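Local coordinates for protein PrgZ (Enterococcus faecalis, PDB 4FAJ) that serves as a membrane-anchored extracellular receptor that binds a peptide pheromone and probably takes part in peptide uptake, at residues Gly93-Asp98 / Gly110-Ser115; Gln433-Asp436 / Lys442-Val445. All coordinates share one frame; numbering follows the deposited sequence.

Contact 1. Residues Gly93-Asp98 / Gly110-Ser115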
loop_
_atom_site.group_PDB
_atom_site.type_symbol
_atom_site.label_atom_id
_atom_site.label_comp_id
_atom_site.label_asym_id
_atom_site.label_seq_id
_atom_site.Cartn_x
_atom_site.Cartn_y
_atom_site.Cartn_z
ATOM N N GLY A 93 11.821 -11.649 3.632
ATOM C CA GLY A 93 12.812 -11.103 2.712
ATOM C C GLY A 93 14.167 -10.920 3.375
ATOM O O GLY A 93 14.421 -11.427 4.480
ATOM N N LEU A 94 15.048 -10.207 2.692
ATOM C CA LEU A 94 16.399 -9.988 3.201
ATOM C C LEU A 94 16.391 -9.229 4.530
ATOM O O LEU A 94 17.197 -9.530 5.424
ATOM C CB LEU A 94 17.246 -9.243 2.179
ATOM C CG LEU A 94 17.598 -10.044 0.919
ATOM C CD1 LEU A 94 18.204 -9.137 -0.135
ATOM C CD2 LEU A 94 18.541 -11.199 1.242
ATOM N N TYR A 95 15.495 -8.241 4.622
ATOM C CA TYR A 95 15.317 -7.413 5.814
ATOM C C TYR A 95 13.836 -7.373 6.229
ATOM O O TYR A 95 12.928 -7.629 5.421
ATOM C CB TYR A 95 15.885 -5.990 5.584
ATOM C CG TYR A 95 17.324 -6.051 5.179
ATOM C CD1 TYR A 95 18.326 -6.125 6.137
ATOM C CD2 TYR A 95 17.688 -6.152 3.838
ATOM C CE1 TYR A 95 19.643 -6.253 5.776
ATOM C CE2 TYR A 95 19.016 -6.280 3.468
ATOM C CZ TYR A 95 19.984 -6.330 4.437
ATOM O OH TYR A 95 21.298 -6.473 4.099
ATOM N N ARG A 96 13.626 -7.090 7.512
ATOM C CA ARG A 96 12.308 -7.014 8.145
ATOM C C ARG A 96 12.311 -5.779 9.052
ATOM O O ARG A 96 13.277 -5.560 9.794
ATOM C CB ARG A 96 12.064 -8.267 8.988
ATOM C CG ARG A 96 10.699 -8.317 9.696
ATOM C CD ARG A 96 10.695 -9.361 10.790
ATOM N NE ARG A 96 10.776 -10.736 10.280
ATOM C CZ ARG A 96 9.750 -11.450 9.812
ATOM N NH1 ARG A 96 8.516 -10.942 9.764
ATOM N NH2 ARG A 96 9.955 -12.693 9.392
ATOM N N LEU A 97 11.241 -4.983 8.993
ATOM C CA LEU A 97 11.156 -3.772 9.811
ATOM C C LEU A 97 11.059 -4.078 11.294
ATOM O O LEU A 97 10.363 -5.016 11.718
ATOM C CB LEU A 97 9.970 -2.889 9.387
ATOM C CG LEU A 97 9.984 -2.323 7.969
ATOM C CD1 LEU A 97 8.879 -1.258 7.862
ATOM C CD2 LEU A 97 11.347 -1.753 7.529
ATOM N N ASP A 98 11.778 -3.294 12.088
ATOM C CA ASP A 98 11.685 -3.376 13.538
ATOM C C ASP A 98 10.600 -2.429 14.053
ATOM O O ASP A 98 9.917 -1.771 13.274
ATOM C CB ASP A 98 13.047 -3.092 14.207
ATOM C CG ASP A 98 13.551 -1.661 13.991
ATOM O OD1 ASP A 98 12.760 -0.775 13.582
ATOM O OD2 ASP A 98 14.763 -1.435 14.231
ATOM N N GLY A 110 23.406 -9.616 7.793
ATOM C CA GLY A 110 23.822 -8.310 8.283
ATOM C C GLY A 110 23.326 -7.236 7.342
ATOM O O GLY A 110 22.766 -7.537 6.297
ATOM N N GLN A 111 23.521 -5.977 7.721
ATOM C CA GLN A 111 23.251 -4.842 6.836
ATOM C C GLN A 111 24.138 -4.930 5.586
ATOM O O GLN A 111 25.188 -5.583 5.612
ATOM C CB GLN A 111 23.531 -3.523 7.570
ATOM C CG GLN A 111 22.583 -3.223 8.729
ATOM C CD GLN A 111 21.159 -2.959 8.277
ATOM O OE1 GLN A 111 20.914 -2.636 7.114
ATOM N NE2 GLN A 111 20.214 -3.087 9.198
ATOM N N PRO A 112 23.742 -4.257 4.492
ATOM C CA PRO A 112 24.591 -4.319 3.311
ATOM C C PRO A 112 25.955 -3.660 3.521
ATOM O O PRO A 112 26.072 -2.685 4.276
ATOM C CB PRO A 112 23.780 -3.553 2.247
ATOM C CG PRO A 112 22.396 -3.579 2.738
ATOM C CD PRO A 112 22.519 -3.489 4.230
ATOM N N LYS A 113 26.965 -4.220 2.869
ATOM C CA LYS A 113 28.267 -3.591 2.769
ATOM C C LYS A 113 28.226 -2.755 1.501
ATOM O O LYS A 113 28.049 -3.293 0.402
ATOM C CB LYS A 113 29.370 -4.651 2.697
ATOM C CG LYS A 113 30.802 -4.120 2.565
ATOM C CD LYS A 113 31.099 -2.927 3.469
ATOM C CE LYS A 113 30.930 -3.263 4.949
ATOM N NZ LYS A 113 31.955 -4.205 5.437
ATOM N N VAL A 114 28.350 -1.443 1.659
ATOM C CA VAL A 114 28.202 -0.523 0.543
ATOM C C VAL A 114 29.568 -0.033 0.079
ATOM O O VAL A 114 30.402 0.369 0.890
ATOM C CB VAL A 114 27.314 0.682 0.909
ATOM C CG1 VAL A 114 27.095 1.553 -0.305
ATOM C CG2 VAL A 114 25.975 0.214 1.475
ATOM N N SER A 115 29.794 -0.079 -1.227
ATOM C CA SER A 115 31.087 0.286 -1.798
ATOM C C SER A 115 30.841 1.057 -3.088
ATOM O O SER A 115 29.691 1.348 -3.422
ATOM C CB SER A 115 31.914 -0.971 -2.060
ATOM O OG SER A 115 31.273 -1.817 -3.007
#
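Two small antiparallel sheets of the PrgZ solute-binding fold, the hairpin of strands 95-97 and 103-105 and the four-stranded sheet that begins with strand 113-115, meet here largely through Tyr-95, which reaches the extended loop Gly-110 to Pro-112 ahead of strand 113-115. The example illustrates how a long aromatic side chain can help to link neighbouring sheets whose strands do not pair: the nearest CA atoms, those of Tyr-95 and Gln-111, are still 8.4 Å apart. With CG beside the backbone N (chi1 -56°), the Tyr-95 ring stretches across this gap and its hydroxyl donates a hydrogen bond to Gly-110 O, 2.8 Å from OH. The hydroxyl lies in the plane of the carbonyl, on a lone pair, at a C=O...O angle of 143°, and the carbonyl oxygen itself sits at the ring edge, near the ring plane. Pro-112 comes from the opposite direction and lays CD and CG against the phenol end, with CD 3.8 Å from Tyr-95 CZ and oblique to the ring. Gln-111 makes a second link. Its chain sets off away from the strand but bends at chi2 (-67°), which brings OE1 back beside the ring, while NE2 is engaged by the backbone carbonyl of Pro-103 on the hairpin's other strand. Ile-123 of strand 120-124 touches both Tyr-95 and Pro-112, extending this apolar patch into the larger sheet. Pro-112 N, also near the hydroxyl, has no hydrogen to share, and Pro-112 CD lies 3.2 Å from Tyr-95 OH.

Contact 2. Residues Gln433-Asp436 / Lys442-Val445; sequences QLQD and KVTV
In the beta-alpha-beta unit formed by strand 412-418, helix 421-437 and strand 442-448, the last turn of the helix packs against the start of the second strand, where Leu-434 and Gln-435 meet Val-443. The inner part is apolar and closely packed. Leu-434 and Val-443 meet at a slant, the CG2 branch of the valine resting 4.0 Å from Leu-434 CB and about as far from its CD1 methyl. Val-443 sends this branch toward the helix because CG1 takes the position anti to the backbone N (chi1 172°). Behind Leu-434, Ile-342 and Ala-345 of helix 336-345 continue the buried layer.

On the Gln-435 side the same interface is polar and more open, a worked case of a glutamine at the rim binding the backbone of a strand. Gln-435, partly exposed, runs extended beyond CG and carries its amide to the strand. There OE1 accepts the N-H of Val-443, with Val-443 N 2.9 Å from Gln-435 OE1 and a nearly straight N-H...O angle of 168°. The donor lies in the amide plane on a lone pair of OE1. The carbonyl of Val-443 is held by Gln-431 NE2, so two glutamines one helical turn apart grip both polar backbone atoms of one residue. The loose part is exposed Lys-442, whose side chain points away from the helix and adds a light contact, CG 4.1 Å from Gln-435 OE1.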
loop_
_atom_site.group_PDB
_atom_site.type_symbol
_atom_site.label_atom_id
_atom_site.label_comp_id
_atom_site.label_asym_id
_atom_site.label_seq_id
_atom_site.Cartn_x
_atom_site.Cartn_y
_atom_site.Cartn_z
ATOM N N GLN A 433 -21.383 16.106 -0.817
ATOM C CA GLN A 433 -20.505 17.286 -0.863
ATOM C C GLN A 433 -20.342 17.822 -2.279
ATOM O O GLN A 433 -20.422 19.033 -2.507
ATOM C CB GLN A 433 -19.133 16.947 -0.307
ATOM C CG GLN A 433 -19.176 16.546 1.137
ATOM C CD GLN A 433 -19.286 17.719 2.059
ATOM O OE1 GLN A 433 -18.483 18.656 2.001
ATOM N NE2 GLN A 433 -20.269 17.674 2.938
ATOM N N LEU A 434 -20.122 16.918 -3.227
ATOM C CA LEU A 434 -19.926 17.319 -4.606
ATOM C C LEU A 434 -21.237 17.862 -5.189
ATOM O O LEU A 434 -21.254 18.923 -5.808
ATOM C CB LEU A 434 -19.374 16.158 -5.430
ATOM C CG LEU A 434 -17.926 15.777 -5.102
ATOM C CD1 LEU A 434 -17.490 14.576 -5.934
ATOM C CD2 LEU A 434 -16.982 16.954 -5.316
ATOM N N GLN A 435 -22.335 17.156 -4.947
ATOM C CA GLN A 435 -23.651 17.604 -5.423
ATOM C C GLN A 435 -24.058 18.950 -4.819
ATOM O O GLN A 435 -24.673 19.761 -5.496
ATOM C CB GLN A 435 -24.713 16.513 -5.193
ATOM C CG GLN A 435 -24.477 15.312 -6.114
ATOM C CD GLN A 435 -25.498 14.188 -5.998
ATOM O OE1 GLN A 435 -25.543 13.314 -6.856
ATOM N NE2 GLN A 435 -26.295 14.192 -4.940
ATOM N N ASP A 436 -23.661 19.206 -3.573
ATOM C CA ASP A 436 -24.015 20.459 -2.889
ATOM C C ASP A 436 -23.267 21.702 -3.390
ATOM O O ASP A 436 -23.788 22.818 -3.277
ATOM C CB ASP A 436 -23.797 20.334 -1.375
ATOM C CG ASP A 436 -24.440 21.480 -0.589
ATOM O OD1 ASP A 436 -25.631 21.789 -0.838
ATOM O OD2 ASP A 436 -23.759 22.077 0.280
ATOM N N LYS A 442 -24.537 15.346 -11.127
ATOM C CA LYS A 442 -24.978 14.122 -10.471
ATOM C C LYS A 442 -23.772 13.235 -10.201
ATOM O O LYS A 442 -22.972 12.992 -11.101
ATOM C CB LYS A 442 -25.997 13.363 -11.337
ATOM C CG LYS A 442 -26.602 12.147 -10.620
ATOM C CD LYS A 442 -27.860 11.614 -11.297
ATOM C CE LYS A 442 -27.542 10.809 -12.550
ATOM N NZ LYS A 442 -28.782 10.354 -13.248
ATOM N N VAL A 443 -23.651 12.751 -8.967
ATOM C CA VAL A 443 -22.637 11.756 -8.624
ATOM C C VAL A 443 -23.306 10.435 -8.242
ATOM O O VAL A 443 -24.148 10.395 -7.348
ATOM C CB VAL A 443 -21.733 12.237 -7.466
ATOM C CG1 VAL A 443 -20.811 11.117 -7.005
ATOM C CG2 VAL A 443 -20.931 13.465 -7.893
ATOM N N THR A 444 -22.947 9.363 -8.945
ATOM C CA THR A 444 -23.414 8.026 -8.601
ATOM C C THR A 444 -22.322 7.333 -7.799
ATOM O O THR A 444 -21.134 7.518 -8.074
ATOM C CB THR A 444 -23.745 7.202 -9.860
ATOM O OG1 THR A 444 -22.601 7.159 -10.725
ATOM C CG2 THR A 444 -24.912 7.821 -10.612
ATOM N N VAL A 445 -22.712 6.565 -6.791
ATOM C CA VAL A 445 -21.755 5.793 -6.010
ATOM C C VAL A 445 -21.916 4.329 -6.365
ATOM O O VAL A 445 -23.030 3.804 -6.302
ATOM C CB VAL A 445 -21.973 5.975 -4.507
ATOM C CG1 VAL A 445 -20.981 5.115 -3.726
ATOM C CG2 VAL A 445 -21.834 7.458 -4.113
#

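In the fold
Contact 1 closes before contact 2 opens along the chain, and the two lie on opposite sides of its centre, with their own centres 48 Å apart and nearest atoms about 33 Å apart. They share no strand, helix or sheet. Residues 93-98 and 110-115 join a two-stranded hairpin to a four-stranded antiparallel sheet, whereas residues 433-436 and 442-445 place a helix on the mixed sheet through strand 442-448, which pairs in parallel with strand 412-418. None of the residues in either contact is a zinc ligand. The two contacts are separate local links, each between elements close in sequence, in different parts of the solute-binding fold.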